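Local coordinates for YARHG domain-containing protein (PDB 4G2A) that is of unknown function but is a putative nutrient-binding protein of two domains, one of them a YARHG domain, at residues F268-Q280 with Y302-L315. Residues are numbered along the deposited sequence; the frame is centred on the assembly and turned at random.
Sequences FLRNTIYAQYGRQ and YSDRMLNEEDKKLL. With SO4 (sulfate ion), chain C.
Asp311, in the first turn of helix 309-321, accepts both direct hydrogen bonds that cross this contact. Its OD2 takes a short 2.5 Å hydrogen bond from Tyr277 OH on the syn lone pair, and a second from the backbone N of Asn308, the N-cap residue, which comes from above the carboxylate plane. OD1 accepts from Gln276 NE2 at 3.1 Å; that bond is almost straight (176°) and lies in the amide plane, although it too meets the carboxylate from above. NE2 spends its other hydrogen on Ile273 O, and Arg241 of helix 236-250 bonds to both Gln276 OE1 and Tyr277 OH. The arginine would probably help keep the buried carboxylate ionised. With CG anti to its carbonyl carbon (chi1 -55°), Tyr277 lays its ring between Gln276 CG on one face and Met306 O, 3.2 Å above the plane, on the other. Arg279 CB sits over the centre of one face of the Tyr302 ring, while the Tyr302 hydroxyl donates to Asp304 OD1 at 2.8 Å and touches the in-plane edge of Tyr274 at CD1. One water bridges Arg279 NE to Asp304 OD1; another joins Arg270 NH1 to Leu315 O. Arg279 NH1 makes two weak bonds to a sulfate, probably from the crystallisation liquor. Between these polar ends, Ile273 packs CG2 on Leu307 CD2 and CD1 on Leu314 CD2, both at 3.8 Å. Within the helical YARHG domain the axes of 268-275 and 309-315 thus run nearly antiparallel (163°), 10.5 Å apart at closest approach, a helix pair tied at one end by a buried carboxylate that also accepts the backbone N-H of the N-cap residue.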
loop_
_atom_site.group_PDB
_atom_site.type_symbol
_atom_site.label_atom_id
_atom_site.label_comp_id
_atom_site.label_asym_id
_atom_site.label_seq_id
_atom_site.Cartn_x
_atom_site.Cartn_y
_atom_site.Cartn_z
ATOM N N PHE A 268 3.175 24.692 19.562
ATOM C CA PHE A 268 3.139 23.897 18.322
ATOM C C PHE A 268 2.449 22.545 18.545
ATOM O O PHE A 268 1.666 22.151 17.686
ATOM C CB PHE A 268 4.546 23.693 17.724
ATOM C CG PHE A 268 5.229 24.952 17.230
ATOM C CD1 PHE A 268 4.500 25.972 16.612
ATOM C CD2 PHE A 268 6.609 25.100 17.332
ATOM C CE1 PHE A 268 5.136 27.123 16.131
ATOM C CE2 PHE A 268 7.249 26.246 16.835
ATOM C CZ PHE A 268 6.506 27.251 16.246
ATOM N N LEU A 269 2.678 21.877 19.705
ATOM C CA LEU A 269 2.038 20.594 20.022
ATOM C C LEU A 269 0.526 20.726 20.096
ATOM O O LEU A 269 -0.183 19.878 19.537
ATOM C CB LEU A 269 2.568 19.983 21.342
ATOM C CG LEU A 269 1.819 18.738 21.867
ATOM C CD1 LEU A 269 1.950 17.545 20.905
ATOM C CD2 LEU A 269 2.286 18.357 23.230
ATOM N N ARG A 270 0.037 21.763 20.808
ATOM C CA ARG A 270 -1.383 22.041 20.984
ATOM C C ARG A 270 -2.072 22.296 19.653
ATOM O O ARG A 270 -3.172 21.794 19.423
ATOM C CB ARG A 270 -1.574 23.273 21.899
ATOM C CG ARG A 270 -3.019 23.800 21.965
ATOM C CD ARG A 270 -3.146 25.191 22.572
ATOM N NE ARG A 270 -2.591 25.280 23.923
ATOM C CZ ARG A 270 -3.173 24.805 25.026
ATOM N NH1 ARG A 270 -4.344 24.171 24.953
ATOM N NH2 ARG A 270 -2.581 24.944 26.205
ATOM N N ASN A 271 -1.455 23.133 18.812
ATOM C CA ASN A 271 -2.035 23.553 17.558
ATOM C C ASN A 271 -1.971 22.455 16.480
ATOM O O ASN A 271 -2.858 22.428 15.622
ATOM C CB ASN A 271 -1.414 24.861 17.128
ATOM C CG ASN A 271 -2.009 25.999 17.931
ATOM O OD1 ASN A 271 -3.133 26.430 17.679
ATOM N ND2 ASN A 271 -1.333 26.439 18.986
ATOM N N THR A 272 -1.024 21.478 16.614
ATOM C CA THR A 272 -0.870 20.308 15.735
ATOM C C THR A 272 -2.129 19.402 15.871
ATOM O O THR A 272 -2.525 18.739 14.898
ATOM C CB THR A 272 0.437 19.591 16.103
ATOM O OG1 THR A 272 1.517 20.409 15.682
ATOM C CG2 THR A 272 0.594 18.198 15.467
ATOM N N ILE A 273 -2.755 19.406 17.074
ATOM C CA ILE A 273 -3.954 18.626 17.402
ATOM C C ILE A 273 -5.100 19.042 16.462
ATOM O O ILE A 273 -5.845 18.178 15.998
ATOM C CB ILE A 273 -4.336 18.757 18.916
ATOM C CG1 ILE A 273 -3.234 18.156 19.822
ATOM C CG2 ILE A 273 -5.683 18.088 19.224
ATOM C CD1 ILE A 273 -3.304 18.533 21.302
ATOM N N TYR A 274 -5.166 20.351 16.125
ATOM C CA TYR A 274 -6.160 20.969 15.248
ATOM C C TYR A 274 -5.721 20.976 13.779
ATOM O O TYR A 274 -6.570 20.857 12.902
ATOM C CB TYR A 274 -6.395 22.425 15.691
ATOM C CG TYR A 274 -6.852 22.578 17.120
ATOM C CD1 TYR A 274 -8.201 22.505 17.451
ATOM C CD2 TYR A 274 -5.946 22.880 18.133
ATOM C CE1 TYR A 274 -8.636 22.707 18.756
ATOM C CE2 TYR A 274 -6.367 23.036 19.455
ATOM C CZ TYR A 274 -7.715 22.951 19.760
ATOM O OH TYR A 274 -8.165 23.123 21.048
ATOM N N ALA A 275 -4.399 21.171 13.519
ATOM C CA ALA A 275 -3.754 21.220 12.187
ATOM C C ALA A 275 -3.895 19.891 11.464
ATOM O O ALA A 275 -3.870 19.841 10.235
ATOM C CB ALA A 275 -2.293 21.578 12.331
ATOM N N GLN A 276 -4.061 18.822 12.257
ATOM C CA GLN A 276 -4.339 17.422 11.914
ATOM C C GLN A 276 -5.551 17.351 10.968
ATOM O O GLN A 276 -5.562 16.534 10.058
ATOM C CB GLN A 276 -4.662 16.675 13.251
ATOM C CG GLN A 276 -4.795 15.157 13.172
ATOM C CD GLN A 276 -5.458 14.507 14.374
ATOM O OE1 GLN A 276 -5.963 13.377 14.290
ATOM N NE2 GLN A 276 -5.497 15.184 15.516
ATOM N N TYR A 277 -6.568 18.215 11.197
ATOM C CA TYR A 277 -7.811 18.244 10.423
ATOM C C TYR A 277 -7.873 19.421 9.429
ATOM O O TYR A 277 -8.891 19.642 8.773
ATOM C CB TYR A 277 -9.009 18.276 11.392
ATOM C CG TYR A 277 -8.986 17.129 12.385
ATOM C CD1 TYR A 277 -9.206 15.816 11.970
ATOM C CD2 TYR A 277 -8.714 17.351 13.733
ATOM C CE1 TYR A 277 -9.166 14.756 12.870
ATOM C CE2 TYR A 277 -8.661 16.299 14.641
ATOM C CZ TYR A 277 -8.906 15.002 14.206
ATOM O OH TYR A 277 -8.878 13.940 15.073
ATOM N N GLY A 278 -6.783 20.155 9.322
ATOM C CA GLY A 278 -6.670 21.260 8.381
ATOM C C GLY A 278 -7.222 22.596 8.819
ATOM O O GLY A 278 -7.674 23.373 7.970
ATOM N N ARG A 279 -7.144 22.905 10.133
ATOM C CA ARG A 279 -7.582 24.198 10.649
ATOM C C ARG A 279 -6.722 25.282 10.023
ATOM O O ARG A 279 -5.527 25.069 9.836
ATOM C CB ARG A 279 -7.470 24.239 12.175
ATOM C CG ARG A 279 -8.025 25.526 12.790
ATOM C CD ARG A 279 -7.549 25.692 14.205
ATOM N NE ARG A 279 -8.139 26.868 14.831
ATOM C CZ ARG A 279 -7.618 28.086 14.779
ATOM N NH1 ARG A 279 -6.495 28.307 14.112
ATOM N NH2 ARG A 279 -8.225 29.098 15.382
ATOM N N GLN A 280 -7.330 26.411 9.657
ATOM C CA GLN A 280 -6.595 27.520 9.052
ATOM C C GLN A 280 -6.094 28.431 10.164
ATOM O O GLN A 280 -6.841 28.735 11.099
ATOM C CB GLN A 280 -7.455 28.254 8.022
ATOM C CG GLN A 280 -7.531 27.477 6.701
ATOM C CD GLN A 280 -8.922 27.412 6.128
ATOM O OE1 GLN A 280 -9.802 26.697 6.635
ATOM N NE2 GLN A 280 -9.143 28.144 5.045
ATOM N N TYR A 302 -13.099 22.702 7.703
ATOM C CA TYR A 302 -12.665 22.415 9.070
ATOM C C TYR A 302 -13.727 22.825 10.087
ATOM O O TYR A 302 -14.405 23.842 9.910
ATOM C CB TYR A 302 -11.316 23.077 9.444
ATOM C CG TYR A 302 -10.976 22.885 10.913
ATOM C CD1 TYR A 302 -10.532 21.653 11.391
ATOM C CD2 TYR A 302 -11.217 23.895 11.846
ATOM C CE1 TYR A 302 -10.287 21.446 12.748
ATOM C CE2 TYR A 302 -11.001 23.688 13.210
ATOM C CZ TYR A 302 -10.518 22.466 13.652
ATOM O OH TYR A 302 -10.267 22.248 14.977
ATOM N N SER A 303 -13.832 22.021 11.162
ATOM C CA SER A 303 -14.697 22.215 12.320
ATOM C C SER A 303 -14.056 21.592 13.533
ATOM O O SER A 303 -13.433 20.532 13.422
ATOM C CB SER A 303 -16.071 21.591 12.092
ATOM O OG SER A 303 -16.842 21.637 13.284
ATOM N N ASP A 304 -14.273 22.199 14.705
ATOM C CA ASP A 304 -13.773 21.653 15.958
ATOM C C ASP A 304 -14.457 20.309 16.264
ATOM O O ASP A 304 -13.879 19.512 16.994
ATOM C CB ASP A 304 -13.950 22.653 17.111
ATOM C CG ASP A 304 -12.962 23.816 17.077
ATOM O OD1 ASP A 304 -11.733 23.558 16.940
ATOM O OD2 ASP A 304 -13.409 24.985 17.221
ATOM N N ARG A 305 -15.620 20.011 15.614
ATOM C CA ARG A 305 -16.355 18.732 15.732
ATOM C C ARG A 305 -15.510 17.531 15.262
ATOM O O ARG A 305 -15.796 16.399 15.657
ATOM C CB ARG A 305 -17.681 18.759 14.950
ATOM C CG ARG A 305 -18.708 19.784 15.445
ATOM C CD ARG A 305 -19.367 19.394 16.750
ATOM N NE ARG A 305 -20.585 20.167 16.978
ATOM C CZ ARG A 305 -21.551 19.805 17.817
ATOM N NH1 ARG A 305 -21.449 18.678 18.515
ATOM N NH2 ARG A 305 -22.633 20.563 17.958
HETATM N N MSE A 306 -14.444 17.785 14.470
HETATM C CA MSE A 306 -13.516 16.766 13.971
HETATM C C MSE A 306 -12.611 16.185 15.074
HETATM O O MSE A 306 -12.061 15.092 14.885
HETATM C CB MSE A 306 -12.659 17.338 12.833
HETATM C CG MSE A 306 -13.457 17.469 11.546
HETATM SE SE MSE A 306 -12.656 18.571 10.182
HETATM C CE MSE A 306 -13.958 18.290 8.771
ATOM N N LEU A 307 -12.465 16.888 16.221
ATOM C CA LEU A 307 -11.630 16.398 17.323
ATOM C C LEU A 307 -12.262 15.154 17.962
ATOM O O LEU A 307 -13.446 15.149 18.306
ATOM C CB LEU A 307 -11.354 17.472 18.385
ATOM C CG LEU A 307 -10.633 18.739 17.922
ATOM C CD1 LEU A 307 -10.822 19.829 18.923
ATOM C CD2 LEU A 307 -9.157 18.506 17.731
ATOM N N ASN A 308 -11.464 14.093 18.060
ATOM C CA ASN A 308 -11.875 12.812 18.605
ATOM C C ASN A 308 -11.500 12.741 20.098
ATOM O O ASN A 308 -10.987 13.717 20.654
ATOM C CB ASN A 308 -11.290 11.636 17.767
ATOM C CG ASN A 308 -9.790 11.412 17.789
ATOM O OD1 ASN A 308 -9.071 11.835 18.687
ATOM N ND2 ASN A 308 -9.297 10.610 16.861
ATOM N N GLU A 309 -11.793 11.596 20.743
ATOM C CA GLU A 309 -11.559 11.362 22.172
ATOM C C GLU A 309 -10.071 11.445 22.538
ATOM O O GLU A 309 -9.753 11.968 23.602
ATOM C CB GLU A 309 -12.166 10.013 22.607
ATOM C CG GLU A 309 -13.690 10.058 22.642
ATOM C CD GLU A 309 -14.430 8.762 22.926
ATOM O OE1 GLU A 309 -13.990 8.001 23.821
ATOM O OE2 GLU A 309 -15.490 8.538 22.295
ATOM N N GLU A 310 -9.168 10.967 21.651
ATOM C CA GLU A 310 -7.717 11.000 21.867
ATOM C C GLU A 310 -7.214 12.443 21.919
ATOM O O GLU A 310 -6.443 12.783 22.817
ATOM C CB GLU A 310 -6.963 10.209 20.775
ATOM C CG GLU A 310 -7.067 8.695 20.882
ATOM C CD GLU A 310 -8.432 8.118 20.569
ATOM O OE1 GLU A 310 -8.843 8.166 19.387
ATOM O OE2 GLU A 310 -9.105 7.651 21.516
ATOM N N ASP A 311 -7.670 13.284 20.967
ATOM C CA ASP A 311 -7.354 14.710 20.853
ATOM C C ASP A 311 -7.727 15.440 22.125
ATOM O O ASP A 311 -6.887 16.107 22.708
ATOM C CB ASP A 311 -8.115 15.328 19.670
ATOM C CG ASP A 311 -7.873 14.684 18.313
ATOM O OD1 ASP A 311 -6.811 14.040 18.130
ATOM O OD2 ASP A 311 -8.750 14.799 17.443
ATOM N N LYS A 312 -8.977 15.270 22.571
ATOM C CA LYS A 312 -9.564 15.845 23.786
ATOM C C LYS A 312 -8.779 15.409 25.054
ATOM O O LYS A 312 -8.500 16.260 25.899
ATOM C CB LYS A 312 -11.050 15.465 23.888
ATOM C CG LYS A 312 -11.875 16.091 22.777
ATOM C CD LYS A 312 -13.214 15.421 22.581
ATOM C CE LYS A 312 -13.983 16.104 21.473
ATOM N NZ LYS A 312 -15.114 15.275 20.976
ATOM N N LYS A 313 -8.363 14.122 25.145
ATOM C CA LYS A 313 -7.538 13.610 26.259
ATOM C C LYS A 313 -6.174 14.310 26.302
ATOM O O LYS A 313 -5.703 14.648 27.392
ATOM C CB LYS A 313 -7.341 12.085 26.185
ATOM C CG LYS A 313 -8.527 11.280 26.663
ATOM C CD LYS A 313 -8.266 9.784 26.521
ATOM C CE LYS A 313 -9.390 8.981 27.123
ATOM N NZ LYS A 313 -9.082 7.528 27.143
ATOM N N LEU A 314 -5.553 14.556 25.126
ATOM C CA LEU A 314 -4.266 15.262 25.074
ATOM C C LEU A 314 -4.435 16.728 25.493
ATOM O O LEU A 314 -3.617 17.229 26.282
ATOM C CB LEU A 314 -3.572 15.149 23.709
ATOM C CG LEU A 314 -2.141 15.738 23.619
ATOM C CD1 LEU A 314 -1.249 15.305 24.790
ATOM C CD2 LEU A 314 -1.487 15.356 22.303
ATOM N N LEU A 315 -5.507 17.391 25.032
ATOM C CA LEU A 315 -5.793 18.784 25.424
ATOM C C LEU A 315 -6.060 18.892 26.910
ATOM O O LEU A 315 -5.660 19.877 27.528
ATOM C CB LEU A 315 -6.973 19.366 24.630
ATOM C CG LEU A 315 -6.634 19.664 23.162
ATOM C CD1 LEU A 315 -7.892 19.710 22.304
ATOM C CD2 LEU A 315 -5.758 20.929 23.036
HETATM S S SO4 C . -4.703 31.291 14.887
HETATM O O1 SO4 C . -5.763 31.419 13.885
HETATM O O2 SO4 C . -4.497 32.580 15.536
HETATM O O3 SO4 C . -5.123 30.303 15.850
HETATM O O4 SO4 C . -3.443 30.858 14.320
HETATM O O HOH W 1 -5.815 22.566 27.038
HETATM O O HOH W 2 -10.754 26.130 15.958
#